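PDB 2FOK: FOKI restriction endonuclease from Planomicrobium okeanokoites, which recognises a specific DNA sequence and, as a type IIS restriction endonuclease, cleaves the DNA with the help of metal ions. Local coordinates for residues K16-K21 with S141-A146; R22-F27 with F129-V134; K324-Q329 with E339-I344. One frame throughout, in Å; residues are numbered along the deposited sequence.

Contact 1. Residues K16-K21 with S141-A146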
# COMPACT_ATOMS: atom_id res chain seq x y z
N LYS A 16 1.75 21.43 -2.13
CA LYS A 16 0.94 22.55 -1.67
C LYS A 16 -0.32 22.72 -2.53
O LYS A 16 -0.26 22.62 -3.75
CB LYS A 16 1.77 23.84 -1.70
CG LYS A 16 2.26 24.29 -0.33
CD LYS A 16 3.50 25.17 -0.47
CE LYS A 16 3.20 26.62 -0.13
NZ LYS A 16 3.93 27.10 1.09
N PHE A 17 -1.46 22.97 -1.89
CA PHE A 17 -2.72 23.16 -2.60
C PHE A 17 -2.60 24.36 -3.55
O PHE A 17 -3.30 24.45 -4.56
CB PHE A 17 -3.88 23.40 -1.62
CG PHE A 17 -4.77 22.19 -1.39
CD1 PHE A 17 -5.66 21.78 -2.37
CD2 PHE A 17 -4.70 21.48 -0.20
CE1 PHE A 17 -6.47 20.66 -2.17
CE2 PHE A 17 -5.51 20.36 0.02
CZ PHE A 17 -6.40 19.95 -0.98
N GLU A 18 -1.69 25.27 -3.20
CA GLU A 18 -1.45 26.47 -3.99
C GLU A 18 -0.71 26.07 -5.26
O GLU A 18 -0.76 26.77 -6.28
CB GLU A 18 -0.62 27.48 -3.18
CG GLU A 18 -0.60 28.90 -3.75
CD GLU A 18 -1.67 29.82 -3.14
OE1 GLU A 18 -1.52 30.21 -1.96
OE2 GLU A 18 -2.65 30.15 -3.86
N ASN A 19 -0.02 24.94 -5.20
CA ASN A 19 0.70 24.44 -6.37
C ASN A 19 -0.25 23.57 -7.21
O ASN A 19 -0.12 23.52 -8.43
CB ASN A 19 1.93 23.66 -5.93
CG ASN A 19 3.10 24.56 -5.55
OD1 ASN A 19 3.96 24.19 -4.75
ND2 ASN A 19 3.13 25.76 -6.12
N LEU A 20 -1.20 22.89 -6.56
CA LEU A 20 -2.17 22.07 -7.27
C LEU A 20 -2.95 22.99 -8.22
O LEU A 20 -3.09 22.71 -9.41
CB LEU A 20 -3.15 21.41 -6.29
CG LEU A 20 -4.48 20.87 -6.85
CD1 LEU A 20 -4.20 19.67 -7.72
CD2 LEU A 20 -5.42 20.49 -5.72
N LYS A 21 -3.44 24.10 -7.67
CA LYS A 21 -4.21 25.07 -8.43
C LYS A 21 -3.45 25.55 -9.67
O LYS A 21 -3.99 25.52 -10.77
CB LYS A 21 -4.56 26.27 -7.54
CG LYS A 21 -5.97 26.85 -7.83
CD LYS A 21 -6.18 28.24 -7.22
CE LYS A 21 -7.61 28.70 -7.38
NZ LYS A 21 -7.98 29.72 -6.37
N SER A 141 -11.71 30.67 -9.55
CA SER A 141 -12.06 30.89 -8.15
C SER A 141 -11.08 31.81 -7.42
O SER A 141 -9.87 31.71 -7.59
CB SER A 141 -12.12 29.55 -7.42
OG SER A 141 -10.81 29.01 -7.29
N ALA A 142 -11.61 32.72 -6.61
CA ALA A 142 -10.75 33.63 -5.86
C ALA A 142 -10.01 32.82 -4.81
O ALA A 142 -10.56 31.88 -4.23
CB ALA A 142 -11.59 34.71 -5.20
N ASP A 143 -8.75 33.18 -4.56
CA ASP A 143 -7.94 32.50 -3.56
C ASP A 143 -8.50 32.74 -2.16
O ASP A 143 -8.76 33.88 -1.79
CB ASP A 143 -6.52 33.03 -3.59
CG ASP A 143 -5.70 32.47 -4.73
OD1 ASP A 143 -6.26 31.77 -5.59
OD2 ASP A 143 -4.49 32.76 -4.75
N GLY A 144 -8.66 31.67 -1.39
CA GLY A 144 -9.17 31.79 -0.03
C GLY A 144 -10.65 32.07 0.08
O GLY A 144 -11.20 32.18 1.17
N SER A 145 -11.32 32.19 -1.06
CA SER A 145 -12.75 32.45 -1.05
C SER A 145 -13.49 31.25 -0.47
O SER A 145 -12.91 30.19 -0.27
CB SER A 145 -13.24 32.76 -2.46
OG SER A 145 -12.97 31.68 -3.34
N ALA A 146 -14.78 31.44 -0.20
CA ALA A 146 -15.63 30.38 0.33
C ALA A 146 -16.09 29.49 -0.81
O ALA A 146 -16.49 28.35 -0.58
CB ALA A 146 -16.83 30.97 1.03
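Lys-21 reaches across from helix 17-24 and brings its ammonium group to the loop after helix 133-140. NZ makes a salt bridge to Asp-143 OD1 at 2.8 Å, meeting that oxygen nearly along its C-O axis. It also donates to the backbone: NZ lies 3.0 Å from Ser-141 O, above the plane of that carbonyl. A weak bond from NZ to Ser-141 OG, 3.1 Å, joins these, and Glu-148 at the start of helix 146-157 supplies a second carboxylate. The lysine chain runs extended beyond CG, which carries its charge the full distance to the loop. Glu-18, one turn earlier, approaches the other carboxylate oxygen of Asp-143, with OE2 3.3 Å from OD2; the nearby ammonium probably eases this meeting of like charges. The loop links helices 133-140 and 146-157 in the recognition part, whose subdomains belong to the helix-turn-helix clan. Behind the first shell, a type II beta turn from Ala-142 to Ser-145 presents Asp-143, with Gly-144 at its positive-phi position. Ala-142 O receives both Ser-145 N and Ser-145 OG from the same face, the hydroxyl at 2.6 Å. Ser-145 OG also N-caps helix 146-157 through Glu-148 N, and Ser-141 OG is bonded to Tyr-138 O.

Contact 2. Residues R22-F27 with F129-V134; sequences RVVQVF and FVITDV
Phe-27 O and the backbone N of Ile-131 are joined by a single water, which donates to the carbonyl oxygen at 3.0 Å and accepts from the amide N of Ile-131 at 3.2 Å. This is the polar link between the two segments; the rest is van der Waals contact, mostly between apolar groups. Phe-27 closes a type I beta turn that begins at Val-24, in the last turn of helix 17-24, and Phe-27 N returns to Val-24 O at 3.1 Å. The turn points the phenylalanine at the strand, and its CB rests 3.6 Å from Ile-131 CB. With CG anti to its own carbonyl carbon (chi1 -61°), the ring runs back along the strand: CD2 passes Val-130 C, and CE2 comes within 4.0 Å of Phe-129 CB. The ring lies obliquely to this backbone, while Val-23 O sits in its plane at the edge. Ile-131 extends the other way. Its CG1 branch is directed opposite the backbone N (chi1 -161°), taking CD1 to 3.8 Å from Val-24 O and 4.2 Å from Val-24 CG1. Strand 128-131 is the middle member of a small antiparallel sheet, between 66-67 and 120-123; Phe-27, in the turn beyond helix 17-24, meets Tyr-66 edge-to-face and touches Ile-120, and so reaches all three strands, while helices 32-45 and 87-91 cover Val-26.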
# COMPACT_ATOMS: atom_id res chain seq x y z
N ARG A 22 -2.21 25.98 -9.48
CA ARG A 22 -1.38 26.45 -10.58
C ARG A 22 -1.33 25.39 -11.68
O ARG A 22 -1.43 25.70 -12.86
CB ARG A 22 0.04 26.73 -10.09
CG ARG A 22 0.22 28.06 -9.34
CD ARG A 22 1.70 28.26 -8.95
NE ARG A 22 2.58 28.27 -10.11
CZ ARG A 22 3.02 29.38 -10.70
NH1 ARG A 22 2.66 30.56 -10.23
NH2 ARG A 22 3.78 29.30 -11.78
N VAL A 23 -1.18 24.14 -11.28
CA VAL A 23 -1.13 23.04 -12.22
C VAL A 23 -2.41 22.99 -13.04
O VAL A 23 -2.39 22.70 -14.23
CB VAL A 23 -0.94 21.67 -11.50
CG1 VAL A 23 -1.10 20.52 -12.50
CG2 VAL A 23 0.45 21.62 -10.83
N VAL A 24 -3.53 23.28 -12.38
CA VAL A 24 -4.84 23.29 -13.02
C VAL A 24 -5.06 24.51 -13.91
O VAL A 24 -5.61 24.40 -15.00
CB VAL A 24 -5.96 23.27 -11.95
CG1 VAL A 24 -7.33 23.24 -12.62
CG2 VAL A 24 -5.78 22.07 -11.03
N GLN A 25 -4.62 25.67 -13.44
CA GLN A 25 -4.76 26.93 -14.16
C GLN A 25 -3.96 26.98 -15.44
O GLN A 25 -3.94 28.00 -16.13
CB GLN A 25 -4.35 28.08 -13.25
CG GLN A 25 -5.27 28.24 -12.07
CD GLN A 25 -4.75 29.23 -11.06
OE1 GLN A 25 -3.55 29.41 -10.93
NE2 GLN A 25 -5.66 29.87 -10.34
N VAL A 26 -3.30 25.88 -15.76
CA VAL A 26 -2.46 25.79 -16.95
C VAL A 26 -3.24 25.17 -18.10
O VAL A 26 -2.86 25.30 -19.27
CB VAL A 26 -1.17 24.97 -16.61
CG1 VAL A 26 -0.84 23.99 -17.71
CG2 VAL A 26 -0.02 25.93 -16.34
N PHE A 27 -4.34 24.51 -17.78
CA PHE A 27 -5.19 23.91 -18.80
C PHE A 27 -6.31 24.89 -19.18
O PHE A 27 -7.13 24.61 -20.05
CB PHE A 27 -5.81 22.61 -18.30
CG PHE A 27 -4.82 21.55 -17.94
CD1 PHE A 27 -4.04 21.68 -16.79
CD2 PHE A 27 -4.72 20.39 -18.69
CE1 PHE A 27 -3.19 20.66 -16.39
CE2 PHE A 27 -3.87 19.36 -18.30
CZ PHE A 27 -3.10 19.50 -17.15
N PHE A 129 -4.65 14.78 -21.59
CA PHE A 129 -5.56 15.35 -20.61
C PHE A 129 -6.11 16.70 -21.08
O PHE A 129 -5.50 17.39 -21.91
CB PHE A 129 -4.86 15.61 -19.26
CG PHE A 129 -4.16 14.41 -18.67
CD1 PHE A 129 -3.01 13.90 -19.25
CD2 PHE A 129 -4.62 13.85 -17.49
CE1 PHE A 129 -2.32 12.85 -18.67
CE2 PHE A 129 -3.94 12.79 -16.89
CZ PHE A 129 -2.78 12.29 -17.49
N VAL A 130 -7.27 17.07 -20.52
CA VAL A 130 -7.91 18.35 -20.77
C VAL A 130 -8.56 18.75 -19.45
O VAL A 130 -8.79 17.91 -18.59
CB VAL A 130 -9.00 18.29 -21.87
CG1 VAL A 130 -8.38 17.94 -23.22
CG2 VAL A 130 -10.08 17.28 -21.49
N ILE A 131 -8.82 20.03 -19.28
CA ILE A 131 -9.45 20.52 -18.06
C ILE A 131 -10.92 20.10 -18.11
O ILE A 131 -11.42 19.74 -19.17
CB ILE A 131 -9.31 22.06 -17.98
CG1 ILE A 131 -9.51 22.54 -16.55
CG2 ILE A 131 -10.31 22.72 -18.93
CD1 ILE A 131 -9.16 24.03 -16.34
N THR A 132 -11.60 20.13 -16.96
CA THR A 132 -13.01 19.77 -16.92
C THR A 132 -13.86 20.96 -16.53
O THR A 132 -13.39 22.09 -16.43
CB THR A 132 -13.32 18.64 -15.90
OG1 THR A 132 -13.02 19.10 -14.58
CG2 THR A 132 -12.51 17.38 -16.20
N ASP A 133 -15.13 20.66 -16.28
CA ASP A 133 -16.12 21.64 -15.87
C ASP A 133 -15.73 22.26 -14.51
O ASP A 133 -15.62 23.48 -14.38
CB ASP A 133 -17.47 20.94 -15.75
CG ASP A 133 -17.32 19.52 -15.20
OD1 ASP A 133 -17.11 19.37 -13.97
OD2 ASP A 133 -17.41 18.56 -16.00
N VAL A 134 -15.53 21.41 -13.51
CA VAL A 134 -15.18 21.89 -12.18
C VAL A 134 -13.76 22.43 -12.09
O VAL A 134 -13.44 23.19 -11.18
CB VAL A 134 -15.39 20.79 -11.13
CG1 VAL A 134 -16.88 20.61 -10.88
CG2 VAL A 134 -14.77 19.49 -11.62
O HOH W 1 -7.46 21.99 -21.40

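Contact 3. Residues K324-Q329 with E339-I344; sequences KIEQIQ and EVIETI
Two consecutive helices of the D3 domain, 325-334 and 341-352, pack their first turns together, as Ile-325 and Ile-328 meet Ile-341 and Ile-344; the domain belongs to the helix-turn-helix clan, and the strand pair that follows is consistent with a winged-helix fold. Ile-325 lies across Ile-341 in tight contact, CG2 standing 3.3 Å from Ile-341 CD1. Its own CD1 reaches on to Ile-344 CG2 at 3.8 Å, and that methyl is also touched by Ile-328 CG2. Gln-329 CB packs 3.4 Å from Ile-344 CD1; CG anti to the backbone N (chi1 159°) and a straight chain carry the amide across Ile-341, OE1 lying close to its CD1. NE2 donates to Glu-339 O at 2.9 Å, in the carbonyl plane, with an N-H...O angle of 153°. Were Gln-329 an alanine, Glu-339 O would probably lose this donor and Ile-341 CD1 part of its cover. Thr-343 bonds Ser-395 of helix 389-398, and the Glu-339 carboxylate goes to Tyr-305 and Lys-387. Branched aliphatic groups fill the helix interface, while one glutamine, its CB packed on Ile-344 and its amide donating, ties helix 325-334 to the backbone just ahead of the next helix.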
# COMPACT_ATOMS: atom_id res chain seq x y z
N LYS A 324 -25.71 -13.19 -6.21
CA LYS A 324 -24.98 -14.20 -5.45
C LYS A 324 -23.61 -14.35 -6.11
O LYS A 324 -23.50 -14.35 -7.34
CB LYS A 324 -25.73 -15.53 -5.48
CG LYS A 324 -26.56 -15.82 -4.22
CD LYS A 324 -27.62 -16.90 -4.46
CE LYS A 324 -28.14 -16.90 -5.91
NZ LYS A 324 -28.91 -18.13 -6.29
N ILE A 325 -22.55 -14.47 -5.31
CA ILE A 325 -21.20 -14.59 -5.84
C ILE A 325 -21.12 -15.55 -7.01
O ILE A 325 -20.31 -15.37 -7.91
CB ILE A 325 -20.20 -15.04 -4.76
CG1 ILE A 325 -18.77 -14.66 -5.18
CG2 ILE A 325 -20.29 -16.54 -4.53
CD1 ILE A 325 -18.30 -13.34 -4.62
N GLU A 326 -21.97 -16.58 -6.99
CA GLU A 326 -21.99 -17.57 -8.06
C GLU A 326 -22.55 -16.99 -9.36
O GLU A 326 -22.17 -17.40 -10.46
CB GLU A 326 -22.82 -18.78 -7.63
CG GLU A 326 -22.04 -19.79 -6.78
CD GLU A 326 -22.21 -19.55 -5.30
OE1 GLU A 326 -23.08 -18.72 -4.92
OE2 GLU A 326 -21.49 -20.19 -4.51
N GLN A 327 -23.46 -16.02 -9.24
CA GLN A 327 -24.03 -15.38 -10.42
C GLN A 327 -23.00 -14.36 -10.95
O GLN A 327 -22.84 -14.19 -12.16
CB GLN A 327 -25.34 -14.69 -10.05
CG GLN A 327 -26.20 -15.46 -9.06
CD GLN A 327 -27.50 -14.74 -8.72
OE1 GLN A 327 -27.76 -14.40 -7.56
NE2 GLN A 327 -28.33 -14.51 -9.74
N ILE A 328 -22.30 -13.70 -10.04
CA ILE A 328 -21.27 -12.73 -10.43
C ILE A 328 -20.17 -13.50 -11.14
O ILE A 328 -19.65 -13.05 -12.16
CB ILE A 328 -20.66 -12.01 -9.21
CG1 ILE A 328 -21.63 -10.99 -8.65
CG2 ILE A 328 -19.37 -11.31 -9.62
CD1 ILE A 328 -21.34 -10.61 -7.21
N GLN A 329 -19.81 -14.65 -10.57
CA GLN A 329 -18.76 -15.48 -11.15
C GLN A 329 -19.25 -15.96 -12.50
O GLN A 329 -18.48 -16.06 -13.46
CB GLN A 329 -18.47 -16.68 -10.24
CG GLN A 329 -17.79 -17.85 -10.95
CD GLN A 329 -17.64 -19.07 -10.07
OE1 GLN A 329 -18.58 -19.46 -9.38
NE2 GLN A 329 -16.46 -19.67 -10.08
N GLU A 339 -12.81 -17.15 -13.10
CA GLU A 339 -12.35 -16.90 -11.75
C GLU A 339 -12.97 -17.82 -10.71
O GLU A 339 -14.03 -18.39 -10.93
CB GLU A 339 -12.62 -15.44 -11.38
CG GLU A 339 -11.37 -14.61 -11.11
CD GLU A 339 -10.26 -14.93 -12.08
OE1 GLU A 339 -10.21 -14.32 -13.17
OE2 GLU A 339 -9.42 -15.80 -11.75
N VAL A 340 -12.30 -17.94 -9.57
CA VAL A 340 -12.77 -18.77 -8.46
C VAL A 340 -13.49 -17.84 -7.48
O VAL A 340 -13.08 -16.70 -7.29
CB VAL A 340 -11.58 -19.45 -7.76
CG1 VAL A 340 -11.95 -19.83 -6.34
CG2 VAL A 340 -11.15 -20.68 -8.55
N ILE A 341 -14.55 -18.33 -6.85
CA ILE A 341 -15.35 -17.52 -5.92
C ILE A 341 -14.58 -16.66 -4.91
O ILE A 341 -14.98 -15.52 -4.65
CB ILE A 341 -16.36 -18.41 -5.11
CG1 ILE A 341 -17.36 -19.10 -6.05
CG2 ILE A 341 -17.11 -17.55 -4.11
CD1 ILE A 341 -18.36 -18.16 -6.70
N GLU A 342 -13.48 -17.17 -4.35
CA GLU A 342 -12.74 -16.38 -3.36
C GLU A 342 -11.83 -15.30 -3.93
O GLU A 342 -11.37 -14.42 -3.21
CB GLU A 342 -11.96 -17.29 -2.41
CG GLU A 342 -11.51 -18.58 -3.03
CD GLU A 342 -12.54 -19.67 -2.89
OE1 GLU A 342 -12.89 -20.03 -1.75
OE2 GLU A 342 -13.01 -20.15 -3.93
N THR A 343 -11.54 -15.36 -5.23
CA THR A 343 -10.72 -14.34 -5.86
C THR A 343 -11.68 -13.17 -6.07
O THR A 343 -11.33 -12.01 -5.85
CB THR A 343 -10.18 -14.79 -7.23
OG1 THR A 343 -9.02 -15.61 -7.05
CG2 THR A 343 -9.78 -13.57 -8.06
N ILE A 344 -12.90 -13.50 -6.49
CA ILE A 344 -13.95 -12.51 -6.73
C ILE A 344 -14.34 -11.84 -5.42
O ILE A 344 -14.63 -10.64 -5.39
CB ILE A 344 -15.20 -13.17 -7.39
CG1 ILE A 344 -14.81 -13.81 -8.72
CG2 ILE A 344 -16.29 -12.12 -7.61
CD1 ILE A 344 -15.88 -14.69 -9.32

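In the fold
Contacts 1 and 2 share helix 17-24: its opening turns serve contact 1, its last turn and the following bend contact 2. Their centres are 13 Å apart. Along the chain 129-134 precedes 141-146, so the pairing of contact 2 lies within the span bounded by contact 1, and helix 133-140 connects their second segments. One N-terminal helix is thereby fixed to the small sheet and to the loop between helices 133-140 and 146-157. Contact 3 comes later, in the D3 domain, with centres about 45 Å from contact 1 and 40 Å from contact 2. It belongs to a separate unit bordering helix 389-398 of the cleavage domain, in keeping with a modular enzyme.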